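Local coordinates for protein uridylate-specific endoribonuclease nsp11 (Prrsv 16244b, PDB 5EYI) that cleaves RNA as a uridylate-specific endoribonuclease and probably degrades viral 5'-polyuridines, thereby keeping host double-stranded RNA sensors from being activated, at residues 7-12 and 70-75; 20-25 and 39-44; 50-55 and 87-92; 77-82 and 107-112. The protein carries 1 engineered substitution. One frame throughout, in Å; residues are numbered along the deposited sequence.

Contact 1. Residues 7-12 and 70-75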
loop_
_atom_site.group_PDB
_atom_site.type_symbol
_atom_site.label_atom_id
_atom_site.label_comp_id
_atom_site.label_asym_id
_atom_site.label_seq_id
_atom_site.Cartn_x
_atom_site.Cartn_y
_atom_site.Cartn_z
ATOM N N PRO A 7 20.697 6.992 -20.409
ATOM C CA PRO A 7 19.406 6.891 -19.758
ATOM C C PRO A 7 18.314 7.648 -20.466
ATOM O O PRO A 7 18.576 8.637 -21.183
ATOM C CB PRO A 7 19.650 7.510 -18.372
ATOM C CG PRO A 7 20.832 8.389 -18.553
ATOM C CD PRO A 7 21.686 7.674 -19.553
ATOM N N LEU A 8 17.090 7.174 -20.250
ATOM C CA LEU A 8 15.897 7.959 -20.568
ATOM C C LEU A 8 15.963 9.244 -19.729
ATOM O O LEU A 8 16.489 9.212 -18.615
ATOM C CB LEU A 8 14.626 7.169 -20.243
ATOM C CG LEU A 8 14.427 5.857 -21.030
ATOM C CD1 LEU A 8 13.284 5.056 -20.439
ATOM C CD2 LEU A 8 14.176 6.136 -22.495
ATOM N N PRO A 9 15.457 10.379 -20.257
ATOM C CA PRO A 9 15.660 11.643 -19.515
ATOM C C PRO A 9 15.262 11.615 -18.036
ATOM O O PRO A 9 16.015 12.090 -17.187
ATOM C CB PRO A 9 14.830 12.651 -20.307
ATOM C CG PRO A 9 14.867 12.130 -21.709
ATOM C CD PRO A 9 14.913 10.627 -21.608
ATOM N N LYS A 10 14.112 11.019 -17.746
ATOM C CA LYS A 10 13.584 10.938 -16.382
ATOM C C LYS A 10 14.516 10.310 -15.342
ATOM O O LYS A 10 14.493 10.727 -14.187
ATOM C CB LYS A 10 12.240 10.214 -16.369
ATOM C CG LYS A 10 12.277 8.761 -16.828
ATOM C CD LYS A 10 10.888 8.285 -17.189
ATOM C CE LYS A 10 10.941 6.898 -17.794
ATOM N NZ LYS A 10 9.587 6.460 -18.220
ATOM N N VAL A 11 15.321 9.319 -15.742
ATOM C CA VAL A 11 16.267 8.663 -14.831
ATOM C C VAL A 11 17.287 9.681 -14.324
ATOM O O VAL A 11 17.523 9.784 -13.111
ATOM C CB VAL A 11 16.995 7.471 -15.509
ATOM C CG1 VAL A 11 18.252 7.068 -14.756
ATOM C CG2 VAL A 11 16.064 6.274 -15.626
ATOM N N ALA A 12 17.897 10.406 -15.258
ATOM C CA ALA A 12 18.872 11.446 -14.913
ATOM C C ALA A 12 18.212 12.574 -14.119
ATOM O O ALA A 12 18.778 13.022 -13.130
ATOM C CB ALA A 12 19.546 12.002 -16.165
ATOM N N GLY A 70 14.905 1.044 -20.221
ATOM C CA GLY A 70 14.861 1.694 -21.526
ATOM C C GLY A 70 16.088 2.572 -21.651
ATOM O O GLY A 70 16.671 2.987 -20.649
ATOM N N TYR A 71 16.515 2.821 -22.878
ATOM C CA TYR A 71 17.744 3.575 -23.101
ATOM C C TYR A 71 17.733 4.218 -24.454
ATOM O O TYR A 71 16.913 3.884 -25.304
ATOM C CB TYR A 71 18.979 2.673 -22.936
ATOM C CG TYR A 71 19.108 1.563 -23.965
ATOM C CD1 TYR A 71 19.914 1.723 -25.092
ATOM C CD2 TYR A 71 18.436 0.355 -23.812
ATOM C CE1 TYR A 71 20.036 0.719 -26.044
ATOM C CE2 TYR A 71 18.549 -0.662 -24.759
ATOM C CZ TYR A 71 19.362 -0.472 -25.869
ATOM O OH TYR A 71 19.488 -1.463 -26.808
ATOM N N MET A 72 18.667 5.137 -24.641
ATOM C CA MET A 72 18.828 5.849 -25.896
ATOM C C MET A 72 20.237 5.701 -26.452
ATOM O O MET A 72 21.217 5.623 -25.701
ATOM C CB MET A 72 18.488 7.331 -25.710
ATOM C CG MET A 72 17.050 7.544 -25.266
ATOM S SD MET A 72 16.485 9.257 -25.288
ATOM C CE MET A 72 16.582 9.674 -27.029
ATOM N N VAL A 73 20.318 5.629 -27.778
ATOM C CA VAL A 73 21.568 5.773 -28.503
ATOM C C VAL A 73 21.277 6.845 -29.528
ATOM O O VAL A 73 20.484 6.636 -30.449
ATOM C CB VAL A 73 22.008 4.470 -29.198
ATOM C CG1 VAL A 73 23.330 4.682 -29.941
ATOM C CG2 VAL A 73 22.118 3.337 -28.186
ATOM N N GLY A 74 21.883 8.013 -29.349
ATOM C CA GLY A 74 21.539 9.170 -30.156
ATOM C C GLY A 74 20.088 9.528 -29.882
ATOM O O GLY A 74 19.628 9.418 -28.737
ATOM N N PRO A 75 19.341 9.914 -30.928
ATOM C CA PRO A 75 17.946 10.286 -30.721
ATOM C C PRO A 75 16.965 9.102 -30.631
ATOM O O PRO A 75 15.780 9.328 -30.391
ATOM C CB PRO A 75 17.646 11.156 -31.944
ATOM C CG PRO A 75 18.499 10.581 -33.014
ATOM C CD PRO A 75 19.731 10.026 -32.346
HETATM O O HOH W 1 16.679 4.715 -18.657
#
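Leu8 lies against the backbone of Gly70 and Tyr71, where strand 6-7 ends at the edge of the small antiparallel sheet 6-7, 71-73, 76-78 of the N-terminal domain. The chain then leaves the sheet and turns into helix 9-14, with Leu8 at the N-cap. Proline suits position 9, because the first turn of a helix needs no N-H from it. No direct hydrogen bond joins the two segments; a water bridges them, accepting from Leu8 N (3.0 Å) and donating to Gly70 O (2.6 Å).

Leu8 does most of the touching. Its CG stands anti to the carbonyl carbon (chi1 -62°), which lays the branch along the backbone of 70-72. CD1 rests on Gly70 CA at 3.9 Å, where the lack of a side chain lets the methyl lie directly on the main chain. CD2 faces Tyr71 N and reaches Met72 CG at 4.2 Å, while Val77 adds to this apolar patch from strand 76-78. Tyr71 turns away, and its hydroxyl is hydrogen-bonded to a bound 2-(2-methoxyethoxy)ethanol, probably from the crystallisation liquor. Flexible and polarisable, Met72 finishes the packing by bringing SD to 4.2 Å from the ring carbon CD of Pro9.

Contact 2. Residues 20-25 and 39-44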
loop_
_atom_site.group_PDB
_atom_site.type_symbol
_atom_site.label_atom_id
_atom_site.label_comp_id
_atom_site.label_asym_id
_atom_site.label_seq_id
_atom_site.Cartn_x
_atom_site.Cartn_y
_atom_site.Cartn_z
ATOM N N SER A 20 23.464 18.444 -20.386
ATOM C CA SER A 20 24.487 17.593 -20.960
ATOM C C SER A 20 25.251 18.354 -22.027
ATOM O O SER A 20 24.636 19.001 -22.877
ATOM C CB SER A 20 23.874 16.362 -21.614
ATOM O OG SER A 20 24.902 15.514 -22.093
ATOM N N PRO A 21 26.593 18.258 -22.013
ATOM C CA PRO A 21 27.325 18.795 -23.152
ATOM C C PRO A 21 27.188 17.950 -24.421
ATOM O O PRO A 21 27.303 18.506 -25.504
ATOM C CB PRO A 21 28.774 18.813 -22.660
ATOM C CG PRO A 21 28.832 17.730 -21.648
ATOM C CD PRO A 21 27.491 17.688 -20.997
ATOM N N ASP A 22 26.917 16.646 -24.291
ATOM C CA ASP A 22 27.014 15.701 -25.424
ATOM C C ASP A 22 25.746 14.929 -25.813
ATOM O O ASP A 22 25.612 14.553 -26.961
ATOM C CB ASP A 22 28.165 14.699 -25.189
ATOM C CG ASP A 22 28.038 13.926 -23.868
ATOM O OD1 ASP A 22 27.829 14.564 -22.814
ATOM O OD2 ASP A 22 28.179 12.682 -23.879
ATOM N N LEU A 23 24.830 14.695 -24.877
ATOM C CA LEU A 23 23.647 13.861 -25.098
ATOM C C LEU A 23 22.447 14.680 -25.547
ATOM O O LEU A 23 22.028 15.599 -24.849
ATOM C CB LEU A 23 23.289 13.125 -23.808
ATOM C CG LEU A 23 24.288 12.057 -23.367
ATOM C CD1 LEU A 23 23.950 11.573 -21.966
ATOM C CD2 LEU A 23 24.297 10.903 -24.361
ATOM N N THR A 24 21.881 14.324 -26.698
ATOM C CA THR A 24 20.852 15.146 -27.332
ATOM C C THR A 24 19.524 15.149 -26.595
ATOM O O THR A 24 18.777 16.118 -26.709
ATOM C CB THR A 24 20.594 14.740 -28.796
ATOM O OG1 THR A 24 20.271 13.342 -28.866
ATOM C CG2 THR A 24 21.824 15.034 -29.634
ATOM N N GLN A 25 19.234 14.091 -25.836
ATOM C CA GLN A 25 17.955 14.007 -25.114
ATOM C C GLN A 25 17.900 14.903 -23.872
ATOM O O GLN A 25 16.849 15.035 -23.248
ATOM C CB GLN A 25 17.581 12.552 -24.774
ATOM C CG GLN A 25 18.336 11.887 -23.618
ATOM C CD GLN A 25 19.569 11.125 -24.069
ATOM O OE1 GLN A 25 20.272 11.553 -24.989
ATOM N NE2 GLN A 25 19.845 9.995 -23.416
ATOM N N VAL A 39 26.236 17.548 -14.743
ATOM C CA VAL A 39 26.052 17.155 -16.140
ATOM C C VAL A 39 25.896 15.640 -16.280
ATOM O O VAL A 39 26.607 14.877 -15.649
ATOM C CB VAL A 39 27.186 17.680 -17.053
ATOM C CG1 VAL A 39 27.022 19.176 -17.300
ATOM C CG2 VAL A 39 28.561 17.371 -16.473
ATOM N N VAL A 40 24.932 15.232 -17.097
ATOM C CA VAL A 40 24.769 13.844 -17.486
ATOM C C VAL A 40 25.470 13.719 -18.830
ATOM O O VAL A 40 25.318 14.580 -19.701
ATOM C CB VAL A 40 23.289 13.386 -17.534
ATOM C CG1 VAL A 40 22.423 14.266 -18.434
ATOM C CG2 VAL A 40 23.198 11.923 -17.967
ATOM N N THR A 41 26.260 12.666 -18.981
ATOM C CA THR A 41 27.222 12.584 -20.069
ATOM C C THR A 41 27.692 11.147 -20.265
ATOM O O THR A 41 27.512 10.308 -19.377
ATOM C CB THR A 41 28.442 13.491 -19.773
ATOM O OG1 THR A 41 29.336 13.497 -20.893
ATOM C CG2 THR A 41 29.191 13.034 -18.506
ATOM N N THR A 42 28.281 10.868 -21.430
ATOM C CA THR A 42 29.007 9.607 -21.638
ATOM C C THR A 42 30.522 9.798 -21.564
ATOM O O THR A 42 31.266 8.830 -21.734
ATOM C CB THR A 42 28.625 8.903 -22.958
ATOM O OG1 THR A 42 28.995 9.715 -24.070
ATOM C CG2 THR A 42 27.146 8.642 -23.007
ATOM N N GLN A 43 30.975 11.025 -21.281
ATOM C CA GLN A 43 32.398 11.329 -21.139
ATOM C C GLN A 43 32.758 11.464 -19.670
ATOM O O GLN A 43 32.246 12.358 -18.980
ATOM C CB GLN A 43 32.717 12.624 -21.855
ATOM C CG GLN A 43 32.412 12.575 -23.343
ATOM C CD GLN A 43 32.485 13.939 -23.991
ATOM O OE1 GLN A 43 33.115 14.854 -23.464
ATOM N NE2 GLN A 43 31.842 14.084 -25.143
ATOM N N ASN A 44 33.631 10.586 -19.185
ATOM C CA ASN A 44 34.089 10.655 -17.802
ATOM C C ASN A 44 35.181 11.726 -17.635
ATOM O O ASN A 44 36.356 11.424 -17.395
ATOM C CB ASN A 44 34.566 9.280 -17.321
ATOM C CG ASN A 44 34.935 9.269 -15.849
ATOM O OD1 ASN A 44 34.540 10.157 -15.080
ATOM N ND2 ASN A 44 35.707 8.264 -15.445
#
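Asp22 grips the end of strand 39-41 with both carboxylate oxygens. OD2 takes two donors from one residue: the backbone N of Thr42, 3.0 Å away and almost straight at 172°, comes in on its syn lone pair, and Thr42 OG1 approaches nearly along the C-O axis. OD1 is met from above the carboxylate plane by Thr41 OG1 at 2.7 Å. With three bonds on two oxygens, the carboxylate is held against rotation, and the concentration of donors would be expected to stabilise its negative charge. Asp22 CG lies between its own N and carbonyl carbon (chi1 56°), the crowded position, from which the short side chain faces the strand. Thr41 OG1 also accepts from Gln43 N, forming an ST turn that shapes the backbone just past the strand.

Ser20 is the second anchor. Its OG donates to Val40 O at 2.6 Å and accepts from Asp22 N and from Leu23 N, the latter at 2.9 Å; this joins an ST turn and an ST motif in one hydroxyl, a task well suited to a small side chain.

Apolar groups flank the polar core. The ring of Pro21 crosses Val39 at about a right angle, CD to CB 4.0 Å. Leu23 divides its branches, with CD1 against Val40 CG2 at 4.1 Å and CD2 against Thr42 CG2 at 3.9 Å. Trp48 packs on Pro21, Thr41 and Gln43, Val40 reaches Ala12 of helix 9-14, and strand 39-41 pairs in parallel with strand 51-55, so the contact fastens the loop between strands 19-20 and 27-28 to the margin of the mixed sheet.

Contact 3. Residues 50-55 and 87-92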
loop_
_atom_site.group_PDB
_atom_site.type_symbol
_atom_site.label_atom_id
_atom_site.label_comp_id
_atom_site.label_asym_id
_atom_site.label_seq_id
_atom_site.Cartn_x
_atom_site.Cartn_y
_atom_site.Cartn_z
ATOM N N ASP A 50 30.802 17.427 -10.789
ATOM C CA ASP A 50 29.467 16.887 -10.543
ATOM C C ASP A 50 28.965 16.364 -11.876
ATOM O O ASP A 50 28.624 17.133 -12.771
ATOM C CB ASP A 50 28.560 17.957 -9.949
ATOM C CG ASP A 50 29.153 18.563 -8.689
ATOM O OD1 ASP A 50 29.177 17.872 -7.655
ATOM O OD2 ASP A 50 29.636 19.715 -8.739
ATOM N N ARG A 51 28.991 15.048 -12.031
ATOM C CA ARG A 51 28.644 14.440 -13.297
ATOM C C ARG A 51 28.048 13.067 -13.112
ATOM O O ARG A 51 28.405 12.341 -12.187
ATOM C CB ARG A 51 29.866 14.379 -14.228
ATOM C CG ARG A 51 31.024 13.552 -13.701
ATOM C CD ARG A 51 32.181 13.500 -14.693
ATOM N NE ARG A 51 33.213 12.568 -14.246
ATOM C CZ ARG A 51 34.070 12.771 -13.246
ATOM N NH1 ARG A 51 34.063 13.901 -12.535
ATOM N NH2 ARG A 51 34.960 11.825 -12.949
ATOM N N LEU A 52 27.132 12.726 -14.006
ATOM C CA LEU A 52 26.485 11.429 -14.014
ATOM C C LEU A 52 26.936 10.794 -15.308
ATOM O O LEU A 52 26.492 11.209 -16.376
ATOM C CB LEU A 52 24.961 11.587 -13.975
ATOM C CG LEU A 52 24.150 10.291 -13.952
ATOM C CD1 LEU A 52 24.458 9.493 -12.689
ATOM C CD2 LEU A 52 22.661 10.595 -14.075
ATOM N N VAL A 53 27.852 9.828 -15.223
ATOM C CA VAL A 53 28.433 9.243 -16.424
ATOM C C VAL A 53 27.648 7.990 -16.780
ATOM O O VAL A 53 27.511 7.096 -15.950
ATOM C CB VAL A 53 29.934 8.896 -16.269
ATOM C CG1 VAL A 53 30.472 8.299 -17.570
ATOM C CG2 VAL A 53 30.745 10.136 -15.896
ATOM N N ALA A 54 27.135 7.953 -18.009
ATOM C CA ALA A 54 26.497 6.774 -18.585
ATOM C C ALA A 54 27.505 6.038 -19.464
ATOM O O ALA A 54 28.080 6.625 -20.387
ATOM C CB ALA A 54 25.308 7.191 -19.423
ATOM N N SER A 55 27.722 4.762 -19.193
ATOM C CA SER A 55 28.746 4.009 -19.912
ATOM C C SER A 55 28.280 2.607 -20.213
ATOM O O SER A 55 27.475 2.026 -19.480
ATOM C CB SER A 55 30.037 3.951 -19.094
ATOM O OG SER A 55 29.827 3.312 -17.845
ATOM N N TYR A 87 22.859 0.033 -19.554
ATOM C CA TYR A 87 24.010 0.944 -19.400
ATOM C C TYR A 87 24.416 0.934 -17.927
ATOM O O TYR A 87 23.675 0.434 -17.090
ATOM C CB TYR A 87 23.656 2.385 -19.854
ATOM C CG TYR A 87 22.390 2.926 -19.207
ATOM C CD1 TYR A 87 21.150 2.760 -19.816
ATOM C CD2 TYR A 87 22.426 3.558 -17.965
ATOM C CE1 TYR A 87 19.987 3.216 -19.217
ATOM C CE2 TYR A 87 21.256 4.019 -17.361
ATOM C CZ TYR A 87 20.043 3.843 -17.995
ATOM O OH TYR A 87 18.884 4.292 -17.394
ATOM N N TYR A 88 25.591 1.477 -17.628
ATOM C CA TYR A 88 26.051 1.721 -16.259
ATOM C C TYR A 88 25.937 3.203 -15.970
ATOM O O TYR A 88 26.114 4.015 -16.864
ATOM C CB TYR A 88 27.512 1.295 -16.076
ATOM C CG TYR A 88 27.677 -0.199 -16.043
ATOM C CD1 TYR A 88 27.810 -0.922 -17.220
ATOM C CD2 TYR A 88 27.671 -0.893 -14.835
ATOM C CE1 TYR A 88 27.935 -2.289 -17.198
ATOM C CE2 TYR A 88 27.793 -2.266 -14.808
ATOM C CZ TYR A 88 27.924 -2.955 -15.996
ATOM O OH TYR A 88 28.039 -4.318 -15.973
ATOM N N LEU A 89 25.643 3.540 -14.716
ATOM C CA LEU A 89 25.663 4.924 -14.252
ATOM C C LEU A 89 26.681 5.088 -13.144
ATOM O O LEU A 89 26.741 4.276 -12.220
ATOM C CB LEU A 89 24.288 5.362 -13.733
ATOM C CG LEU A 89 23.213 5.678 -14.771
ATOM C CD1 LEU A 89 21.969 6.179 -14.051
ATOM C CD2 LEU A 89 23.672 6.680 -15.813
ATOM N N THR A 90 27.472 6.150 -13.236
ATOM C CA THR A 90 28.397 6.502 -12.180
ATOM C C THR A 90 28.197 7.974 -11.837
ATOM O O THR A 90 28.291 8.825 -12.702
ATOM C CB THR A 90 29.856 6.223 -12.597
ATOM O OG1 THR A 90 29.930 4.942 -13.234
ATOM C CG2 THR A 90 30.769 6.219 -11.375
ATOM N N LYS A 91 27.903 8.251 -10.575
ATOM C CA LYS A 91 27.613 9.603 -10.122
ATOM C C LYS A 91 28.797 10.167 -9.349
ATOM O O LYS A 91 29.205 9.605 -8.333
ATOM C CB LYS A 91 26.376 9.592 -9.228
ATOM C CG LYS A 91 26.028 10.928 -8.598
ATOM C CD LYS A 91 24.619 10.893 -8.043
ATOM C CE LYS A 91 24.323 12.088 -7.153
ATOM N NZ LYS A 91 22.861 12.157 -6.863
ATOM N N PHE A 92 29.332 11.282 -9.823
ATOM C CA PHE A 92 30.392 11.981 -9.117
ATOM C C PHE A 92 29.829 13.248 -8.527
ATOM O O PHE A 92 29.192 14.009 -9.245
ATOM C CB PHE A 92 31.517 12.336 -10.074
ATOM C CG PHE A 92 32.242 11.141 -10.605
ATOM C CD1 PHE A 92 33.387 10.669 -9.968
ATOM C CD2 PHE A 92 31.780 10.481 -11.733
ATOM C CE1 PHE A 92 34.060 9.555 -10.457
ATOM C CE2 PHE A 92 32.448 9.373 -12.227
ATOM C CZ PHE A 92 33.593 8.912 -11.594
HETATM O O HOH W 2 29.094 4.874 -15.690
#
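From Arg51 paired with Phe92 to Ser55 paired with Tyr88, two neighbouring strands of the mixed sheet run antiparallel, their axes 4.6 Å apart at 161°, with six backbone hydrogen bonds in the hydrogen-bonded pairs 51/92, 53/90 and 55/88.

Arg51, Val53 and Ser55 share one face with Phe92, Thr90 and Tyr88. Here the Arg51 guanidinium lies flat on the Phe92 ring, planes 12° apart, with CZ 3.7 Å from the ring centroid and NH2 over the middle of the ring: a stacked cation-pi pair. The chain runs extended to NE, and the turn at chi4 (-73°) lays the flat group on the ring. Arginine suits the place because it gives its face to the ring while its N-H groups bond Asn44 OD1, through NH2, and Trp48 O, through NH1. Val53 CG2 fills in beside Phe92 CE2 at 4.1 Å. Further along, a water links Val53 O (2.7 Å), Ser55 OG (2.8 Å) and Thr90 OG1 (2.6 Å), giving the two small hydroxyl side chains a common partner; Ser63 and Arg57 O supply further bonds to Thr90 and Ser55 respectively.

Leu52 and Ala54 look to the other face with Leu89 and Lys91. Leu89 CD2 sits between Leu52 CG, 4.1 Å away, and Ala54 CB, 4.0 Å away, the small alanine letting the leucine lean across. The leucines and alanine of this face receive Val11 and Ala12 of helix 9-14 and Pro7 of strand 6-7, while strand 39-41 pairs in parallel with 51-55, and strands 64-67 and 96-98 lie antiparallel to 85-93.

Contact 4. Residues 77-82 and 107-112; sequences VFLGTP and TGRIEV
Gly80 and Thr107 supply the hydrogen bond across this contact: Gly80 N donates to Thr107 O at 3.0 Å, nearly straight at 166° though tilted from the carbonyl plane. Leu79 CA adds a CA-H...O contact to the same oxygen at 3.3 Å. Gly108, the N-cap of helix 109-112, suits this close backbone approach: its phi is 87°, and a CB would point at the strand, tight against Phe78 O.

The apolar contacts lie one turn on, at the helix. Val112 presents one methyl to each of two neighbours, CG1 to Val77 CG1 at 3.5 Å and CG2 to Leu79 CD1, an unusually close approach. Val77 CG1 also touches Glu111 CB, 4.0 Å away, the two side chains crossing at about a right angle.

Among the polar side chains, Arg109, bent at chi3, donates from NE to Thr107 OG1 (2.9 Å), in the guanidinium plane; that hydroxyl is also bonded to Asp182 O, and Arg109 NH1 forms a salt bridge with Glu122.

Strand 76-78 belongs to the N-terminal domain and pairs with strand 71-73. Segment 107-112 lies in the NendoU part, tied to Asp182 through Thr107, Arg109 and Ile110, and to Lys10 of helix 9-14 through Glu111.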
loop_
_atom_site.group_PDB
_atom_site.type_symbol
_atom_site.label_atom_id
_atom_site.label_comp_id
_atom_site.label_asym_id
_atom_site.label_seq_id
_atom_site.Cartn_x
_atom_site.Cartn_y
_atom_site.Cartn_z
ATOM N N VAL A 77 15.218 5.726 -29.034
ATOM C CA VAL A 77 14.891 5.088 -27.773
ATOM C C VAL A 77 14.744 3.596 -28.031
ATOM O O VAL A 77 14.105 3.188 -29.008
ATOM C CB VAL A 77 13.558 5.629 -27.211
ATOM C CG1 VAL A 77 13.201 4.947 -25.899
ATOM C CG2 VAL A 77 13.626 7.138 -27.021
ATOM N N PHE A 78 15.313 2.789 -27.143
ATOM C CA PHE A 78 15.200 1.340 -27.223
ATOM C C PHE A 78 14.605 0.791 -25.939
ATOM O O PHE A 78 14.835 1.328 -24.843
ATOM C CB PHE A 78 16.568 0.717 -27.495
ATOM C CG PHE A 78 17.182 1.186 -28.780
ATOM C CD1 PHE A 78 17.961 2.336 -28.813
ATOM C CD2 PHE A 78 16.930 0.511 -29.971
ATOM C CE1 PHE A 78 18.507 2.791 -30.006
ATOM C CE2 PHE A 78 17.470 0.962 -31.174
ATOM C CZ PHE A 78 18.263 2.104 -31.193
ATOM N N LEU A 79 13.834 -0.277 -26.098
ATOM C CA LEU A 79 13.294 -1.036 -24.976
ATOM C C LEU A 79 14.406 -1.729 -24.203
ATOM O O LEU A 79 15.376 -2.197 -24.789
ATOM C CB LEU A 79 12.293 -2.092 -25.469
ATOM C CG LEU A 79 10.807 -1.729 -25.610
ATOM C CD1 LEU A 79 10.537 -0.242 -25.764
ATOM C CD2 LEU A 79 10.156 -2.508 -26.737
ATOM N N GLY A 80 14.249 -1.791 -22.887
ATOM C CA GLY A 80 15.094 -2.613 -22.057
ATOM C C GLY A 80 14.748 -4.082 -22.260
ATOM O O GLY A 80 13.603 -4.430 -22.591
ATOM N N THR A 81 15.752 -4.933 -22.079
ATOM C CA THR A 81 15.580 -6.375 -22.113
ATOM C C THR A 81 15.766 -6.874 -20.690
ATOM O O THR A 81 16.817 -6.637 -20.108
ATOM C CB THR A 81 16.628 -7.029 -23.026
ATOM O OG1 THR A 81 16.530 -6.457 -24.326
ATOM C CG2 THR A 81 16.412 -8.552 -23.135
ATOM N N PRO A 82 14.756 -7.568 -20.123
ATOM C CA PRO A 82 14.877 -8.105 -18.764
ATOM C C PRO A 82 16.187 -8.875 -18.548
ATOM O O PRO A 82 16.567 -9.684 -19.395
ATOM C CB PRO A 82 13.702 -9.074 -18.669
ATOM C CG PRO A 82 12.703 -8.573 -19.648
ATOM C CD PRO A 82 13.488 -7.971 -20.765
ATOM N N THR A 107 10.984 0.771 -18.643
ATOM C CA THR A 107 11.464 -0.080 -19.736
ATOM C C THR A 107 11.590 0.604 -21.087
ATOM O O THR A 107 12.015 -0.031 -22.053
ATOM C CB THR A 107 10.527 -1.278 -19.900
ATOM O OG1 THR A 107 9.190 -0.801 -20.099
ATOM C CG2 THR A 107 10.584 -2.147 -18.666
ATOM N N GLY A 108 11.210 1.879 -21.172
ATOM C CA GLY A 108 11.207 2.612 -22.439
ATOM C C GLY A 108 9.938 2.461 -23.253
ATOM O O GLY A 108 9.805 3.092 -24.316
ATOM N N ARG A 109 8.989 1.663 -22.767
ATOM C CA ARG A 109 7.764 1.393 -23.534
ATOM C C ARG A 109 6.880 2.622 -23.695
ATOM O O ARG A 109 6.285 2.833 -24.768
ATOM C CB ARG A 109 6.966 0.258 -22.904
ATOM C CG ARG A 109 7.495 -1.095 -23.320
ATOM C CD ARG A 109 6.705 -2.210 -22.695
ATOM N NE ARG A 109 7.020 -2.386 -21.287
ATOM C CZ ARG A 109 6.561 -3.385 -20.537
ATOM N NH1 ARG A 109 5.776 -4.319 -21.078
ATOM N NH2 ARG A 109 6.903 -3.458 -19.254
ATOM N N ILE A 110 6.788 3.420 -22.636
ATOM C CA ILE A 110 6.054 4.685 -22.716
ATOM C C ILE A 110 6.654 5.605 -23.802
ATOM O O ILE A 110 5.925 6.131 -24.631
ATOM C CB ILE A 110 5.972 5.381 -21.336
ATOM C CG1 ILE A 110 4.992 4.621 -20.435
ATOM C CG2 ILE A 110 5.513 6.829 -21.463
ATOM C CD1 ILE A 110 5.196 4.877 -18.957
ATOM N N GLU A 111 7.977 5.746 -23.827
ATOM C CA GLU A 111 8.617 6.703 -24.734
ATOM C C GLU A 111 8.453 6.296 -26.196
ATOM O O GLU A 111 8.228 7.160 -27.036
ATOM C CB GLU A 111 10.092 6.931 -24.391
ATOM C CG GLU A 111 10.328 7.799 -23.152
ATOM C CD GLU A 111 10.107 7.058 -21.837
ATOM O OE1 GLU A 111 9.820 5.836 -21.854
ATOM O OE2 GLU A 111 10.212 7.709 -20.778
ATOM N N VAL A 112 8.540 5.001 -26.501
ATOM C CA VAL A 112 8.314 4.532 -27.885
ATOM C C VAL A 112 6.866 4.177 -28.191
ATOM O O VAL A 112 6.560 3.881 -29.334
ATOM C CB VAL A 112 9.236 3.355 -28.293
ATOM C CG1 VAL A 112 10.681 3.705 -28.011
ATOM C CG2 VAL A 112 8.864 2.056 -27.606
#

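In the fold
Contact 1 is the hub, with its centre 9 Å from that of contact 4, 11 Å from contact 2 and 12 Å from contact 3, and it touches all three. Pro7 O meets Gln25 NE2 of contact 2 at 2.9 Å; Tyr87 and Ala54 of contact 3 pack on Pro7; Tyr71 O is 2.7 Å from Phe78 N of contact 4. Strand 39-41 of contact 2 is the sheet neighbour of strand 51-55 of contact 3, whereas each contact lies about 20 Å, centre to centre, from contact 4. The side chain of Phe78 is about 5 Å from the 2-(2-methoxyethoxy)ethanol, probably a crystallisation additive. Contact 4 leads towards the catalytic part: the side chains of Arg109 and the predicted active-site His146 are about 12 Å apart.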